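Local coordinates for protein putative Acetyltransferase from the GNAT family (Novosphingobium aromaticivorans DSM 12444, PDB 3EC4) that is a putative GNAT-family acetyltransferase that probably transfers an acyl group to an acceptor, at residues W63-E68 with R217-T222; R80-L85 with H196-N201. All blocks are in the same frame, centred on the assembly; numbering follows the deposited sequence.

Interaction 1 (W63-E68 with R217-T222)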
# COMPACT_ATOMS: atom_id res chain seq x y z
N TRP A 63 8.16 -6.02 -6.01
CA TRP A 63 7.60 -6.46 -4.76
C TRP A 63 6.39 -7.30 -5.04
O TRP A 63 5.50 -6.91 -5.83
CB TRP A 63 7.14 -5.30 -3.88
CG TRP A 63 8.20 -4.65 -3.09
CD1 TRP A 63 8.84 -3.49 -3.38
CD2 TRP A 63 8.73 -5.10 -1.84
NE1 TRP A 63 9.74 -3.18 -2.39
CE2 TRP A 63 9.69 -4.14 -1.43
CE3 TRP A 63 8.50 -6.21 -1.03
CZ2 TRP A 63 10.43 -4.28 -0.26
CZ3 TRP A 63 9.25 -6.34 0.14
CH2 TRP A 63 10.19 -5.37 0.50
N LEU A 64 6.34 -8.42 -4.32
CA LEU A 64 5.22 -9.35 -4.30
C LEU A 64 4.61 -9.43 -2.88
O LEU A 64 5.33 -9.38 -1.89
CB LEU A 64 5.66 -10.73 -4.77
CG LEU A 64 6.39 -10.76 -6.11
CD1 LEU A 64 7.84 -11.05 -5.87
CD2 LEU A 64 5.75 -11.80 -7.06
N VAL A 65 3.30 -9.53 -2.83
CA VAL A 65 2.53 -9.59 -1.56
C VAL A 65 1.66 -10.84 -1.69
O VAL A 65 0.72 -10.86 -2.50
CB VAL A 65 1.70 -8.31 -1.28
CG1 VAL A 65 1.00 -8.45 0.06
CG2 VAL A 65 2.64 -7.08 -1.28
N GLU A 66 2.06 -11.88 -0.97
CA GLU A 66 1.45 -13.20 -1.06
C GLU A 66 1.34 -13.82 0.31
O GLU A 66 1.92 -13.30 1.24
CB GLU A 66 2.26 -14.10 -1.99
CG GLU A 66 2.47 -13.50 -3.39
CD GLU A 66 1.23 -13.53 -4.29
OE1 GLU A 66 0.27 -14.25 -3.96
OE2 GLU A 66 1.22 -12.84 -5.35
N PRO A 67 0.60 -14.93 0.44
CA PRO A 67 0.59 -15.53 1.79
C PRO A 67 1.99 -16.00 2.28
O PRO A 67 2.34 -15.73 3.42
CB PRO A 67 -0.43 -16.68 1.64
CG PRO A 67 -1.36 -16.24 0.55
CD PRO A 67 -0.38 -15.57 -0.46
N GLU A 68 2.80 -16.58 1.39
CA GLU A 68 4.11 -17.11 1.76
C GLU A 68 5.24 -16.38 0.99
O GLU A 68 4.99 -15.75 -0.02
CB GLU A 68 4.13 -18.59 1.43
CG GLU A 68 3.03 -19.35 2.17
CD GLU A 68 3.17 -19.26 3.69
OE1 GLU A 68 4.30 -19.04 4.18
OE2 GLU A 68 2.13 -19.38 4.41
N ARG A 217 -4.92 -12.04 8.70
CA ARG A 217 -3.98 -13.12 8.53
C ARG A 217 -2.58 -12.59 8.33
O ARG A 217 -2.36 -11.41 7.97
CB ARG A 217 -4.36 -14.03 7.37
CG ARG A 217 -4.30 -13.37 6.01
CD ARG A 217 -4.39 -14.38 4.83
NE ARG A 217 -3.43 -15.46 4.90
CZ ARG A 217 -3.47 -16.56 4.17
NH1 ARG A 217 -4.43 -16.77 3.25
NH2 ARG A 217 -2.55 -17.46 4.35
N ALA A 218 -1.62 -13.49 8.49
CA ALA A 218 -0.24 -13.21 8.14
C ALA A 218 -0.08 -13.25 6.63
O ALA A 218 -0.74 -14.05 5.91
CB ALA A 218 0.71 -14.23 8.81
N MSE A 219 0.78 -12.37 6.14
CA MSE A 219 1.19 -12.33 4.75
C MSE A 219 2.71 -12.13 4.68
O MSE A 219 3.36 -11.91 5.70
CB MSE A 219 0.46 -11.21 3.97
CG MSE A 219 -1.07 -11.31 3.99
SE MSE A 219 -1.70 -12.66 2.79
CE MSE A 219 -1.43 -11.66 1.16
N THR A 220 3.26 -12.21 3.47
CA THR A 220 4.68 -11.97 3.23
C THR A 220 4.90 -11.10 2.00
O THR A 220 4.38 -11.40 0.91
CB THR A 220 5.42 -13.28 3.00
OG1 THR A 220 5.11 -14.18 4.08
CG2 THR A 220 6.93 -13.07 2.92
N ALA A 221 5.68 -10.04 2.20
CA ALA A 221 6.18 -9.20 1.11
C ALA A 221 7.55 -9.72 0.71
O ALA A 221 8.44 -9.82 1.57
CB ALA A 221 6.30 -7.74 1.56
N THR A 222 7.70 -10.07 -0.56
CA THR A 222 9.01 -10.49 -1.13
C THR A 222 9.51 -9.46 -2.16
O THR A 222 8.75 -9.06 -3.04
CB THR A 222 8.92 -11.87 -1.82
OG1 THR A 222 8.60 -12.91 -0.87
CG2 THR A 222 10.20 -12.18 -2.56
O HOH W 1 0.19 -16.74 5.56
O HOH W 2 5.87 -13.18 -0.62
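Leu64 and Thr222 exchange a pair of backbone hydrogen bonds, each 2.8 Å (Leu64 N to Thr222 O and Thr222 N to Leu64 O), and Glu66 does the same with Thr220. Between these two rungs Val65 and Ala221 form a non-hydrogen-bonded pair. On that face Trp63 brings the six-membered part of its indole up to the methyl of Ala221, CZ3 to CB 3.6 Å, while the side chains of Val65 and Met219, a selenomethionine, cross at about a right angle, CG1 to CE 4.2 Å. Bends at chi2 (-77°) and chi3 (-76°) fold the Met219 chain back, laying SE 3.8 Å from Pro67 CA and the terminal methyl CE of Met219 against the Glu66 carbonyl. This is antiparallel beta-ladder pairing at one margin of the mixed sheet: strand 61-66 is the outermost strand on this side, and strand 214-226 is its neighbour. Just past the ladder, Pro67 lies over one face of the Arg217 guanidinium, with CB 3.5 Å from NH2. Arg217 also donates from NE to Ala218 O, and its NH1 makes a salt bridge to Asp9. A leucine in place of Arg217 would probably leave Asp9 without its charged mate and Pro67 without its flat cover. One water accepts from Arg217 NH2; another donates to Glu68 O and Thr220 O and accepts from Thr222 OG1, which is also hydrogen-bonded to Val70 N. Glu66, buried, has its carboxylate paired with Arg10.

Interaction 2 (R80-L85 with H196-N201)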
# COMPACT_ATOMS: atom_id res chain seq x y z
N ARG A 80 14.82 -8.78 -0.17
CA ARG A 80 14.16 -8.69 1.13
C ARG A 80 12.97 -9.65 1.26
O ARG A 80 12.30 -9.98 0.27
CB ARG A 80 13.65 -7.27 1.39
CG ARG A 80 14.68 -6.25 1.80
CD ARG A 80 14.09 -4.87 1.85
NE ARG A 80 13.15 -4.72 2.96
CZ ARG A 80 12.29 -3.72 3.11
NH1 ARG A 80 12.21 -2.73 2.23
NH2 ARG A 80 11.51 -3.72 4.17
N VAL A 81 12.70 -10.08 2.50
CA VAL A 81 11.49 -10.82 2.85
C VAL A 81 10.93 -10.28 4.16
O VAL A 81 11.57 -10.40 5.20
CB VAL A 81 11.71 -12.35 2.98
CG1 VAL A 81 10.32 -13.07 2.95
CG2 VAL A 81 12.57 -12.84 1.86
N ALA A 82 9.74 -9.72 4.10
CA ALA A 82 9.13 -9.00 5.18
C ALA A 82 7.81 -9.66 5.64
O ALA A 82 6.83 -9.62 4.93
CB ALA A 82 8.87 -7.56 4.71
N PRO A 83 7.80 -10.28 6.82
CA PRO A 83 6.56 -10.75 7.39
C PRO A 83 5.61 -9.58 7.65
O PRO A 83 5.98 -8.56 8.27
CB PRO A 83 7.00 -11.41 8.69
CG PRO A 83 8.47 -11.77 8.43
CD PRO A 83 8.95 -10.59 7.68
N LEU A 84 4.39 -9.76 7.19
CA LEU A 84 3.31 -8.77 7.40
C LEU A 84 2.16 -9.32 8.22
O LEU A 84 1.90 -10.53 8.23
CB LEU A 84 2.73 -8.30 6.05
CG LEU A 84 3.72 -7.84 5.02
CD1 LEU A 84 2.98 -7.50 3.69
CD2 LEU A 84 4.58 -6.64 5.53
N LEU A 85 1.40 -8.40 8.83
CA LEU A 85 0.12 -8.74 9.42
C LEU A 85 -0.88 -7.98 8.58
O LEU A 85 -0.81 -6.74 8.51
CB LEU A 85 0.03 -8.34 10.90
CG LEU A 85 -1.34 -8.63 11.56
CD1 LEU A 85 -1.69 -10.13 11.60
CD2 LEU A 85 -1.46 -8.00 12.94
N HIS A 196 -1.80 -3.51 5.51
CA HIS A 196 -0.74 -4.37 6.00
C HIS A 196 0.15 -3.58 6.94
O HIS A 196 0.45 -2.41 6.67
CB HIS A 196 0.15 -4.91 4.86
CG HIS A 196 -0.58 -5.79 3.89
ND1 HIS A 196 -1.07 -5.33 2.69
CD2 HIS A 196 -0.94 -7.10 3.96
CE1 HIS A 196 -1.68 -6.32 2.05
NE2 HIS A 196 -1.60 -7.41 2.80
N SER A 197 0.57 -4.22 8.03
CA SER A 197 1.66 -3.71 8.86
C SER A 197 2.81 -4.68 8.74
O SER A 197 2.55 -5.84 8.58
CB SER A 197 1.22 -3.69 10.31
OG SER A 197 2.21 -3.13 11.18
N TYR A 198 4.03 -4.24 8.99
CA TYR A 198 5.08 -5.18 9.30
C TYR A 198 4.64 -5.92 10.54
O TYR A 198 4.06 -5.29 11.45
CB TYR A 198 6.42 -4.48 9.53
CG TYR A 198 7.00 -3.91 8.27
CD1 TYR A 198 7.70 -4.73 7.40
CD2 TYR A 198 6.79 -2.60 7.91
CE1 TYR A 198 8.22 -4.26 6.25
CE2 TYR A 198 7.33 -2.10 6.71
CZ TYR A 198 8.03 -2.95 5.88
OH TYR A 198 8.60 -2.53 4.71
N ALA A 199 4.86 -7.25 10.59
CA ALA A 199 4.46 -8.06 11.75
C ALA A 199 5.22 -7.62 12.98
O ALA A 199 4.75 -7.77 14.12
CB ALA A 199 4.70 -9.54 11.50
N SER A 200 6.43 -7.11 12.75
CA SER A 200 7.29 -6.60 13.80
C SER A 200 6.83 -5.30 14.48
O SER A 200 7.35 -4.97 15.54
CB SER A 200 8.71 -6.36 13.25
OG SER A 200 8.73 -5.19 12.41
N ASN A 201 5.90 -4.57 13.87
CA ASN A 201 5.55 -3.25 14.36
C ASN A 201 4.40 -3.30 15.39
O ASN A 201 3.26 -2.94 15.10
CB ASN A 201 5.27 -2.35 13.18
CG ASN A 201 5.33 -0.87 13.54
OD1 ASN A 201 5.28 -0.50 14.71
ND2 ASN A 201 5.37 -0.03 12.52
O HOH W 3 7.92 -7.83 10.09
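Leu84 splits its two methyls between residues of the opposing strand. CD1 comes up obliquely to the imidazole of His196, 3.9 Å from CD2, while CD2 of Leu84 approaches the Tyr198 ring at CD1, 4.1 Å away. The fork follows from a first torsion that puts CG beside the backbone N (chi1 -51°) and an extended second one. Ala82 adds its CB at the rim of the phenol, near the ring plane and 3.7 Å from CE1, and the CB of Ala199, just past the end of strand 192-198, meets the CB of Pro83. The backbones form a short antiparallel ladder, with Leu84 and Tyr198 as its non-hydrogen-bonded pair and Leu85 and Ser197 as its hydrogen-bonded one, Leu85 N to Ser197 O at 2.8 Å and Ser197 N to Leu85 O at 2.9 Å. At Tyr198 the chain leaves the strand in a type I turn, yet Ala199 N still reaches Pro83 O, its nearly straight bond (174°) arriving from above the carbonyl plane. A water bridges the same oxygen to Ser200 N. Tyr198 O, the first carbonyl of the turn, accepts from Asn201 N and, on the opposite face of its plane, from Ser197 OG. Farthest out, Arg80 NH2 donates to the phenol OH of Tyr198 at 3.2 Å, a bent bond (143°) between planes only 18° apart. Asn201 N-caps helix 202-210 by accepting from Ala204 N; that helix packs on Ser197 and Leu85 through Ile205, strand 214-226 lies along the other edge of strand 76-88, and His196 reaches across to Val65 of strand 61-66.

From the N terminus, strand 61-66 comes first and strand 76-88 soon after. Strand 76-88 finds its partner when strand 192-198 arrives, closing the loop of interaction 2; strand 214-226 then returns to strand 61-66 and closes the wider loop of interaction 1, so the second contact is nested within the first. Strand 214-226 slots between the two earlier strands. Met219 O and Leu84 N, 2.8 Å apart, and likewise Ala221 O and Ala82 N, probably hydrogen-bond, while Thr220 packs on Val81 and Trp63 on Arg80. The order 61-66, 214-226, 76-88, 192-198 thus joins early and late chain in one sheet.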